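Local coordinates for glycosyl hydrolases family 31 family protein (Aspergillus niger, PDB 6DRU) that catalyses the hydrolytic release of alpha-xylose from the non-reducing terminal glucose of xyloglucan oligosaccharides, as a retaining-type family 31 glycoside hydrolase, at residues 594-605 / 710-718; 5-13 / 63-74. One frame throughout, in Å; residues are numbered along the deposited sequence.

Contact 1: residues 594-605 / 710-718; sequences QLGAYLKSIFNQ and EELLSGNVF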
loop_
_atom_site.group_PDB
_atom_site.type_symbol
_atom_site.label_atom_id
_atom_site.label_comp_id
_atom_site.label_asym_id
_atom_site.label_seq_id
_atom_site.Cartn_x
_atom_site.Cartn_y
_atom_site.Cartn_z
ATOM N N GLN A 594 30.510 -25.196 -43.922
ATOM C CA GLN A 594 31.365 -24.515 -44.889
ATOM C C GLN A 594 31.541 -23.043 -44.540
ATOM O O GLN A 594 32.560 -22.439 -44.895
ATOM C CB GLN A 594 30.789 -24.666 -46.297
ATOM C CG GLN A 594 31.749 -24.269 -47.408
ATOM C CD GLN A 594 31.147 -24.453 -48.788
ATOM O OE1 GLN A 594 30.025 -24.943 -48.930
ATOM N NE2 GLN A 594 31.892 -24.063 -49.815
ATOM N N LEU A 595 30.571 -22.454 -43.842
ATOM C CA LEU A 595 30.645 -21.071 -43.400
ATOM C C LEU A 595 31.357 -20.922 -42.058
ATOM O O LEU A 595 31.249 -19.865 -41.426
ATOM C CB LEU A 595 29.239 -20.470 -43.314
ATOM C CG LEU A 595 28.498 -20.247 -44.634
ATOM C CD1 LEU A 595 26.991 -20.251 -44.415
ATOM C CD2 LEU A 595 28.945 -18.947 -45.289
ATOM N N GLY A 596 32.079 -21.956 -41.616
ATOM C CA GLY A 596 32.674 -21.925 -40.288
ATOM C C GLY A 596 33.697 -20.818 -40.110
ATOM O O GLY A 596 33.732 -20.156 -39.071
ATOM N N ALA A 597 34.547 -20.607 -41.118
ATOM C CA ALA A 597 35.529 -19.531 -41.035
ATOM C C ALA A 597 34.847 -18.170 -40.984
ATOM O O ALA A 597 35.260 -17.285 -40.225
ATOM C CB ALA A 597 36.496 -19.606 -42.217
ATOM N N TYR A 598 33.802 -17.985 -41.793
ATOM C CA TYR A 598 33.049 -16.735 -41.771
ATOM C C TYR A 598 32.347 -16.540 -40.433
ATOM O O TYR A 598 32.324 -15.429 -39.890
ATOM C CB TYR A 598 32.040 -16.729 -42.917
ATOM C CG TYR A 598 31.311 -15.423 -43.123
ATOM C CD1 TYR A 598 31.955 -14.324 -43.676
ATOM C CD2 TYR A 598 29.970 -15.298 -42.789
ATOM C CE1 TYR A 598 31.286 -13.133 -43.877
ATOM C CE2 TYR A 598 29.293 -14.112 -42.986
ATOM C CZ TYR A 598 29.955 -13.033 -43.531
ATOM O OH TYR A 598 29.283 -11.850 -43.730
ATOM N N LEU A 599 31.771 -17.613 -39.884
ATOM C CA LEU A 599 31.079 -17.517 -38.602
ATOM C C LEU A 599 32.048 -17.183 -37.476
ATOM O O LEU A 599 31.804 -16.266 -36.683
ATOM C CB LEU A 599 30.345 -18.821 -38.302
ATOM C CG LEU A 599 29.087 -19.090 -39.122
ATOM C CD1 LEU A 599 28.674 -20.548 -38.994
ATOM C CD2 LEU A 599 27.964 -18.169 -38.677
ATOM N N LYS A 600 33.152 -17.927 -37.382
ATOM C CA LYS A 600 34.102 -17.688 -36.301
ATOM C C LYS A 600 34.734 -16.306 -36.418
ATOM O O LYS A 600 35.109 -15.705 -35.403
ATOM C CB LYS A 600 35.166 -18.790 -36.300
ATOM C CG LYS A 600 36.338 -18.550 -35.361
ATOM C CD LYS A 600 37.467 -19.542 -35.601
ATOM C CE LYS A 600 38.297 -19.740 -34.342
ATOM N NZ LYS A 600 39.065 -21.017 -34.369
ATOM N N SER A 601 34.825 -15.769 -37.636
ATOM C CA SER A 601 35.402 -14.441 -37.819
ATOM C C SER A 601 34.441 -13.344 -37.371
ATOM O O SER A 601 34.853 -12.383 -36.710
ATOM C CB SER A 601 35.798 -14.241 -39.280
ATOM O OG SER A 601 36.486 -13.017 -39.452
ATOM N N ILE A 602 33.157 -13.466 -37.717
ATOM C CA ILE A 602 32.202 -12.432 -37.332
ATOM C C ILE A 602 31.839 -12.547 -35.855
ATOM O O ILE A 602 31.496 -11.543 -35.218
ATOM C CB ILE A 602 30.949 -12.476 -38.225
ATOM C CG1 ILE A 602 30.184 -13.787 -38.043
ATOM C CG2 ILE A 602 31.332 -12.276 -39.683
ATOM C CD1 ILE A 602 28.906 -13.862 -38.854
ATOM N N PHE A 603 31.900 -13.755 -35.286
ATOM C CA PHE A 603 31.716 -13.894 -33.845
ATOM C C PHE A 603 32.878 -13.278 -33.082
ATOM O O PHE A 603 32.702 -12.820 -31.945
ATOM C CB PHE A 603 31.557 -15.367 -33.467
ATOM C CG PHE A 603 30.128 -15.818 -33.367
ATOM C CD1 PHE A 603 29.424 -15.670 -32.183
ATOM C CD2 PHE A 603 29.490 -16.394 -34.453
ATOM C CE1 PHE A 603 28.110 -16.088 -32.085
ATOM C CE2 PHE A 603 28.175 -16.811 -34.359
ATOM C CZ PHE A 603 27.485 -16.658 -33.174
ATOM N N ASN A 604 34.065 -13.249 -33.691
ATOM C CA ASN A 604 35.222 -12.653 -33.035
ATOM C C ASN A 604 35.123 -11.133 -33.011
ATOM O O ASN A 604 35.498 -10.497 -32.019
ATOM C CB ASN A 604 36.504 -13.102 -33.736
ATOM C CG ASN A 604 37.750 -12.507 -33.113
ATOM O OD1 ASN A 604 38.248 -11.475 -33.564
ATOM N ND2 ASN A 604 38.258 -13.153 -32.069
ATOM N N GLN A 605 34.617 -10.530 -34.093
ATOM C CA GLN A 605 34.451 -9.081 -34.112
ATOM C C GLN A 605 33.364 -8.622 -33.151
ATOM O O GLN A 605 33.479 -7.543 -32.558
ATOM C CB GLN A 605 34.152 -8.603 -35.530
ATOM C CG GLN A 605 35.404 -8.257 -36.302
ATOM C CD GLN A 605 36.164 -7.113 -35.671
ATOM O OE1 GLN A 605 35.598 -6.057 -35.386
ATOM N NE2 GLN A 605 37.454 -7.320 -35.429
ATOM N N GLU A 710 34.733 -16.474 -52.437
ATOM C CA GLU A 710 35.866 -17.211 -51.901
ATOM C C GLU A 710 36.576 -16.433 -50.799
ATOM O O GLU A 710 37.231 -17.045 -49.948
ATOM C CB GLU A 710 36.822 -17.578 -53.041
ATOM C CG GLU A 710 38.030 -18.404 -52.630
ATOM C CD GLU A 710 39.276 -17.568 -52.448
ATOM O OE1 GLU A 710 39.183 -16.325 -52.542
ATOM O OE2 GLU A 710 40.351 -18.163 -52.217
ATOM N N GLU A 711 36.441 -15.103 -50.779
ATOM C CA GLU A 711 37.032 -14.315 -49.701
ATOM C C GLU A 711 36.203 -14.404 -48.427
ATOM O O GLU A 711 36.757 -14.550 -47.332
ATOM C CB GLU A 711 37.154 -12.847 -50.102
ATOM C CG GLU A 711 37.391 -12.582 -51.565
ATOM C CD GLU A 711 37.289 -11.104 -51.889
ATOM O OE1 GLU A 711 38.267 -10.367 -51.640
ATOM O OE2 GLU A 711 36.218 -10.674 -52.366
ATOM N N LEU A 712 34.876 -14.309 -48.549
ATOM C CA LEU A 712 34.026 -14.408 -47.368
ATOM C C LEU A 712 34.088 -15.799 -46.758
ATOM O O LEU A 712 34.019 -15.940 -45.532
ATOM C CB LEU A 712 32.586 -14.012 -47.720
ATOM C CG LEU A 712 31.602 -14.994 -48.363
ATOM C CD1 LEU A 712 30.826 -15.779 -47.313
ATOM C CD2 LEU A 712 30.648 -14.248 -49.283
ATOM N N LEU A 713 34.235 -16.835 -47.588
ATOM C CA LEU A 713 34.440 -18.178 -47.065
ATOM C C LEU A 713 35.794 -18.326 -46.385
ATOM O O LEU A 713 35.989 -19.275 -45.618
ATOM C CB LEU A 713 34.301 -19.206 -48.188
ATOM C CG LEU A 713 33.000 -20.009 -48.245
ATOM C CD1 LEU A 713 31.795 -19.093 -48.352
ATOM C CD2 LEU A 713 33.030 -20.987 -49.407
ATOM N N SER A 714 36.732 -17.409 -46.647
ATOM C CA SER A 714 38.040 -17.452 -46.004
ATOM C C SER A 714 38.032 -16.832 -44.613
ATOM O O SER A 714 38.907 -17.156 -43.803
ATOM C CB SER A 714 39.080 -16.735 -46.867
ATOM O OG SER A 714 39.004 -15.332 -46.679
ATOM N N GLY A 715 37.068 -15.956 -44.318
ATOM C CA GLY A 715 36.971 -15.281 -43.049
ATOM C C GLY A 715 37.593 -13.895 -43.021
ATOM O O GLY A 715 37.181 -13.060 -42.205
ATOM N N ASN A 716 38.576 -13.629 -43.886
ATOM C CA ASN A 716 39.223 -12.317 -43.934
ATOM C C ASN A 716 38.245 -11.309 -44.530
ATOM O O ASN A 716 38.253 -11.007 -45.723
ATOM C CB ASN A 716 40.521 -12.363 -44.731
ATOM C CG ASN A 716 41.494 -13.394 -44.203
ATOM O OD1 ASN A 716 41.104 -14.333 -43.508
ATOM N ND2 ASN A 716 42.774 -13.208 -44.504
ATOM N N VAL A 717 37.382 -10.767 -43.668
ATOM C CA VAL A 717 36.391 -9.776 -44.066
ATOM C C VAL A 717 36.457 -8.514 -43.217
ATOM O O VAL A 717 35.720 -7.565 -43.481
ATOM C CB VAL A 717 34.964 -10.363 -44.035
ATOM C CG1 VAL A 717 34.790 -11.371 -45.163
ATOM C CG2 VAL A 717 34.679 -11.013 -42.691
ATOM N N PHE A 718 37.316 -8.472 -42.205
ATOM C CA PHE A 718 37.481 -7.277 -41.388
ATOM C C PHE A 718 38.899 -6.724 -41.504
ATOM O O PHE A 718 39.523 -6.789 -42.566
ATOM C CB PHE A 718 37.147 -7.578 -39.927
ATOM C CG PHE A 718 35.740 -8.060 -39.717
ATOM C CD1 PHE A 718 34.680 -7.166 -39.700
ATOM C CD2 PHE A 718 35.477 -9.408 -39.535
ATOM C CE1 PHE A 718 33.382 -7.609 -39.508
ATOM C CE2 PHE A 718 34.185 -9.857 -39.340
ATOM C CZ PHE A 718 33.136 -8.958 -39.327
#

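Contact 2: residues 5-13 / 63-74; sequences PNSTGLRIQ and SYDTATTGTEPR. With NAG (2-acetamido-2-deoxy-beta-D-glucopyranose), chain L.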
loop_
_atom_site.group_PDB
_atom_site.type_symbol
_atom_site.label_atom_id
_atom_site.label_comp_id
_atom_site.label_asym_id
_atom_site.label_seq_id
_atom_site.Cartn_x
_atom_site.Cartn_y
_atom_site.Cartn_z
ATOM N N PRO A 5 37.099 15.207 -20.488
ATOM C CA PRO A 5 36.324 16.146 -19.676
ATOM C C PRO A 5 37.196 16.863 -18.657
ATOM O O PRO A 5 38.270 16.399 -18.273
ATOM C CB PRO A 5 35.284 15.255 -18.979
ATOM C CG PRO A 5 35.589 13.833 -19.403
ATOM C CD PRO A 5 36.955 13.826 -20.002
ATOM N N ASN A 6 36.706 18.022 -18.224
ATOM C CA ASN A 6 37.392 18.844 -17.238
ATOM C C ASN A 6 36.753 18.769 -15.858
ATOM O O ASN A 6 37.136 19.533 -14.967
ATOM C CB ASN A 6 37.436 20.300 -17.707
ATOM C CG ASN A 6 36.057 20.921 -17.792
ATOM O OD1 ASN A 6 35.050 20.224 -17.908
ATOM N ND2 ASN A 6 36.005 22.247 -17.734
ATOM N N SER A 7 35.790 17.873 -15.667
ATOM C CA SER A 7 35.098 17.732 -14.397
ATOM C C SER A 7 34.746 16.267 -14.199
ATOM O O SER A 7 34.316 15.594 -15.140
ATOM C CB SER A 7 33.834 18.602 -14.354
ATOM O OG SER A 7 33.136 18.444 -13.129
ATOM N N THR A 8 34.929 15.779 -12.972
ATOM C CA THR A 8 34.604 14.392 -12.661
ATOM C C THR A 8 33.113 14.168 -12.459
ATOM O O THR A 8 32.685 13.011 -12.371
ATOM C CB THR A 8 35.361 13.939 -11.412
ATOM O OG1 THR A 8 34.896 14.679 -10.275
ATOM C CG2 THR A 8 36.849 14.179 -11.584
ATOM N N GLY A 9 32.324 15.227 -12.386
ATOM C CA GLY A 9 30.896 15.100 -12.199
ATOM C C GLY A 9 30.312 16.340 -11.568
ATOM O O GLY A 9 31.012 17.178 -10.996
ATOM N N LEU A 10 28.992 16.455 -11.679
ATOM C CA LEU A 10 28.249 17.572 -11.115
ATOM C C LEU A 10 27.144 17.018 -10.232
ATOM O O LEU A 10 26.387 16.141 -10.656
ATOM C CB LEU A 10 27.670 18.464 -12.220
ATOM C CG LEU A 10 26.689 19.562 -11.812
ATOM C CD1 LEU A 10 27.423 20.710 -11.148
ATOM C CD2 LEU A 10 25.918 20.054 -13.028
ATOM N N ARG A 11 27.057 17.523 -9.006
ATOM C CA ARG A 11 26.049 17.092 -8.048
ATOM C C ARG A 11 25.122 18.264 -7.765
ATOM O O ARG A 11 25.555 19.284 -7.217
ATOM C CB ARG A 11 26.691 16.584 -6.757
ATOM C CG ARG A 11 25.703 16.431 -5.615
ATOM C CD ARG A 11 26.388 16.109 -4.300
ATOM N NE ARG A 11 25.416 15.799 -3.256
ATOM C CZ ARG A 11 25.280 14.605 -2.687
ATOM N NH1 ARG A 11 26.066 13.599 -3.050
ATOM N NH2 ARG A 11 24.362 14.418 -1.748
ATOM N N ILE A 12 23.853 18.112 -8.131
ATOM C CA ILE A 12 22.859 19.170 -8.005
ATOM C C ILE A 12 21.958 18.853 -6.823
ATOM O O ILE A 12 21.467 17.725 -6.690
ATOM C CB ILE A 12 22.034 19.318 -9.296
ATOM C CG1 ILE A 12 22.948 19.605 -10.487
ATOM C CG2 ILE A 12 20.996 20.417 -9.144
ATOM C CD1 ILE A 12 22.227 19.616 -11.813
ATOM N N GLN A 13 21.744 19.842 -5.960
ATOM C CA GLN A 13 20.805 19.728 -4.848
ATOM C C GLN A 13 19.560 20.527 -5.219
ATOM O O GLN A 13 19.515 21.747 -5.043
ATOM C CB GLN A 13 21.433 20.228 -3.551
ATOM C CG GLN A 13 20.621 19.906 -2.308
ATOM C CD GLN A 13 20.450 18.414 -2.099
ATOM O OE1 GLN A 13 21.420 17.655 -2.135
ATOM N NE2 GLN A 13 19.212 17.984 -1.886
ATOM N N SER A 63 32.012 9.991 -7.250
ATOM C CA SER A 63 32.880 11.161 -7.251
ATOM C C SER A 63 32.325 12.268 -8.141
ATOM O O SER A 63 31.738 12.009 -9.195
ATOM C CB SER A 63 34.285 10.775 -7.715
ATOM O OG SER A 63 34.291 10.442 -9.094
ATOM N N TYR A 64 32.516 13.510 -7.704
ATOM C CA TYR A 64 32.102 14.675 -8.471
ATOM C C TYR A 64 33.028 15.838 -8.147
ATOM O O TYR A 64 33.729 15.839 -7.133
ATOM C CB TYR A 64 30.641 15.052 -8.190
ATOM C CG TYR A 64 30.348 15.356 -6.739
ATOM C CD1 TYR A 64 30.012 14.341 -5.852
ATOM C CD2 TYR A 64 30.408 16.657 -6.255
ATOM C CE1 TYR A 64 29.743 14.613 -4.524
ATOM C CE2 TYR A 64 30.141 16.937 -4.928
ATOM C CZ TYR A 64 29.811 15.911 -4.067
ATOM O OH TYR A 64 29.543 16.185 -2.746
ATOM N N ASP A 65 33.018 16.835 -9.030
ATOM C CA ASP A 65 33.877 18.005 -8.913
ATOM C C ASP A 65 33.149 19.252 -8.447
ATOM O O ASP A 65 33.746 20.072 -7.747
ATOM C CB ASP A 65 34.546 18.315 -10.260
ATOM C CG ASP A 65 35.969 17.805 -10.339
ATOM O OD1 ASP A 65 36.421 17.145 -9.380
ATOM O OD2 ASP A 65 36.639 18.072 -11.361
ATOM N N THR A 66 31.881 19.411 -8.813
ATOM C CA THR A 66 31.139 20.637 -8.561
ATOM C C THR A 66 29.813 20.306 -7.899
ATOM O O THR A 66 29.130 19.356 -8.292
ATOM C CB THR A 66 30.893 21.410 -9.868
ATOM O OG1 THR A 66 32.131 21.566 -10.573
ATOM C CG2 THR A 66 30.300 22.782 -9.583
ATOM N N ALA A 67 29.455 21.096 -6.890
ATOM C CA ALA A 67 28.184 20.969 -6.191
ATOM C C ALA A 67 27.434 22.287 -6.291
ATOM O O ALA A 67 28.016 23.356 -6.077
ATOM C CB ALA A 67 28.392 20.582 -4.725
ATOM N N THR A 68 26.149 22.209 -6.626
ATOM C CA THR A 68 25.322 23.396 -6.768
ATOM C C THR A 68 23.890 23.047 -6.391
ATOM O O THR A 68 23.514 21.874 -6.316
ATOM C CB THR A 68 25.378 23.960 -8.194
ATOM O OG1 THR A 68 24.431 25.027 -8.331
ATOM C CG2 THR A 68 25.066 22.873 -9.212
ATOM N N THR A 69 23.095 24.084 -6.144
ATOM C CA THR A 69 21.664 23.929 -5.936
ATOM C C THR A 69 20.868 24.154 -7.214
ATOM O O THR A 69 19.636 24.205 -7.165
ATOM C CB THR A 69 21.174 24.881 -4.841
ATOM O OG1 THR A 69 21.668 26.202 -5.091
ATOM C CG2 THR A 69 21.655 24.414 -3.481
ATOM N N GLY A 70 21.545 24.283 -8.353
ATOM C CA GLY A 70 20.864 24.458 -9.623
ATOM C C GLY A 70 20.233 25.816 -9.821
ATOM O O GLY A 70 19.243 25.929 -10.551
ATOM N N THR A 71 20.776 26.855 -9.186
ATOM C CA THR A 71 20.235 28.200 -9.356
ATOM C C THR A 71 20.667 28.823 -10.677
ATOM O O THR A 71 19.947 29.668 -11.222
ATOM C CB THR A 71 20.659 29.097 -8.190
ATOM O OG1 THR A 71 22.089 29.147 -8.116
ATOM C CG2 THR A 71 20.107 28.558 -6.881
ATOM N N GLU A 72 21.823 28.425 -11.198
ATOM C CA GLU A 72 22.403 28.986 -12.407
ATOM C C GLU A 72 22.739 27.876 -13.390
ATOM O O GLU A 72 23.032 26.747 -12.985
ATOM C CB GLU A 72 23.675 29.787 -12.086
ATOM C CG GLU A 72 23.442 31.007 -11.210
ATOM C CD GLU A 72 22.645 32.086 -11.918
ATOM O OE1 GLU A 72 23.147 32.631 -12.925
ATOM O OE2 GLU A 72 21.518 32.389 -11.473
ATOM N N PRO A 73 22.684 28.164 -14.690
ATOM C CA PRO A 73 22.995 27.132 -15.687
ATOM C C PRO A 73 24.481 26.811 -15.735
ATOM O O PRO A 73 25.335 27.662 -15.478
ATOM C CB PRO A 73 22.520 27.759 -17.003
ATOM C CG PRO A 73 22.556 29.226 -16.755
ATOM C CD PRO A 73 22.200 29.407 -15.311
ATOM N N ARG A 74 24.782 25.556 -16.075
ATOM C CA ARG A 74 26.155 25.088 -16.207
ATOM C C ARG A 74 26.275 24.232 -17.461
ATOM O O ARG A 74 25.278 23.849 -18.080
ATOM C CB ARG A 74 26.611 24.288 -14.979
ATOM C CG ARG A 74 26.240 24.912 -13.650
ATOM C CD ARG A 74 26.871 24.167 -12.491
ATOM N NE ARG A 74 27.176 25.069 -11.385
ATOM C CZ ARG A 74 28.383 25.564 -11.135
ATOM N NH1 ARG A 74 29.406 25.245 -11.915
ATOM N NH2 ARG A 74 28.565 26.378 -10.104
HETATM C C1 NAG L . 35.034 23.296 -18.015
HETATM C C2 NAG L . 34.997 24.548 -17.165
HETATM C C3 NAG L . 33.647 25.164 -17.157
HETATM C C4 NAG L . 33.148 25.366 -18.571
HETATM C C5 NAG L . 33.236 24.070 -19.347
HETATM C C6 NAG L . 32.828 24.312 -20.785
HETATM C C7 NAG L . 36.767 24.353 -15.462
HETATM C C8 NAG L . 37.192 24.024 -14.049
HETATM N N2 NAG L . 35.403 24.238 -15.837
HETATM O O3 NAG L . 33.695 26.380 -16.447
HETATM O O4 NAG L . 31.808 25.802 -18.543
HETATM O O5 NAG L . 34.558 23.588 -19.308
HETATM O O6 NAG L . 32.254 23.138 -21.315
HETATM O O7 NAG L . 37.595 24.714 -16.276
#

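Contact 1: residues 594-605 / 710-718
Tyr598 and Leu712 meet at the tightly packed middle of this contact, where the C-terminal tail of the chain lies along helix 596-609. The tyrosine ring is sandwiched: Leu712 CD1 sits over one face, 4.3 Å from the ring centroid, and Ile602 CG2 of its own helix covers the other, while Val717 CG1 comes up to the ring edge. With CG anti to the backbone N (chi1 -173°), the ring lies alongside Leu712 and Val717, and its hydroxyl goes on to bond with Phe645 O and Arg648 N. One turn along the helix, Ser601 OG donates to Gly715 O at 2.8 Å, tilted somewhat out of the carbonyl plane; this is the one hydrogen bond between the two segments. Gly715 has positive phi and brings its CA within 4.4 Å of Tyr598 CA, close enough that the tail backbone lies directly against the helix.

Both ends are more open to solvent. At one, the extended Gln594 reaches past Leu713, its NE2 3.3 Å from CD2 of that leucine. At the other, the terminal residue Phe718 lays one ring face on Gln605 CG, 3.4 Å from the centroid, with Ile602 CG2 at its edge. Farther round helix 596-609, Phe603 points away from the tail and packs edge-to-face with Trp512 and Phe553, while Pro647, between strands 643-645 and 649-651, touches Tyr598 and Ile602.

Contact 2: residues 5-13 / 63-74
Gly9 O takes two backbone bonds, from Asp65 N at 2.8 Å and from Thr66 N at 3.2 Å, and so opens a parallel strand pairing at the edge of a mixed beta-sheet. The two donors approach differently: Thr66 N lies in the carbonyl plane, Asp65 N well above it. From there strands 10-13 and 66-68 run 14° from exactly parallel, and the bonds alternate: Arg11 N to Thr66 O, Thr68 N to Arg11 O, and Gln13 N to Thr68 O at 2.7 Å. Just ahead of the strands, the carboxylate of Asp65 reaches Thr8 with both oxygens, OD2 toward the backbone N and OD1 toward OG1; both bonds are weak.

The side chains divide between the two faces of the sheet. On one, Leu10 CD1 fits between Thr66 and Thr68, 3.7 Å from Thr68 CG2, and also touches Arg74 CD; Ile12 lies side by side with Thr68, pointing the same way. Thr85 of strand 81-85 packs on both Leu10 and Ile12. On the other face, Arg11 has CG anti to the backbone N (chi1 166°) and its chain extended to NE, which lays CB and CD along the Tyr64 ring: CB is centred above it at 3.8 Å from the centroid, and CD is 3.4 Å from Tyr64 CZ. The contact is made by this aliphatic part; the guanidinium lies beyond, its plane 40° from that of the ring. Strand 17-23 pairs with the far side of strand 10-14, through Ile19 and Ile21. Past the pairing, Thr69 O accepts a hydrogen bond from Tyr414 OH of a neighbouring subunit. At the opposite end Asn6 carries an N-linked glycan, its ND2 joined to C1 of the NAG by a covalent bond of 1.5 Å.

In the fold
Contact 2 comes first along the chain and closes before contact 1 opens; their centres lie about 48 Å apart and their nearest atoms about 25 Å. They share no sheet or helix. Contact 2 pairs strand 66-68, outermost within the chain, with strand 10-14 next to it in the eight-stranded mixed sheet of the N-terminal part of the protein, and touches neighbouring subunits there. Contact 1 instead brings the last residues of the chain, which follow the C-terminal beta-sheet, onto helix 596-609. The two contacts thus involve regions near the opposite ends of the chain, one paired into a sheet and one lying on a helix, both away from the xylose pocket.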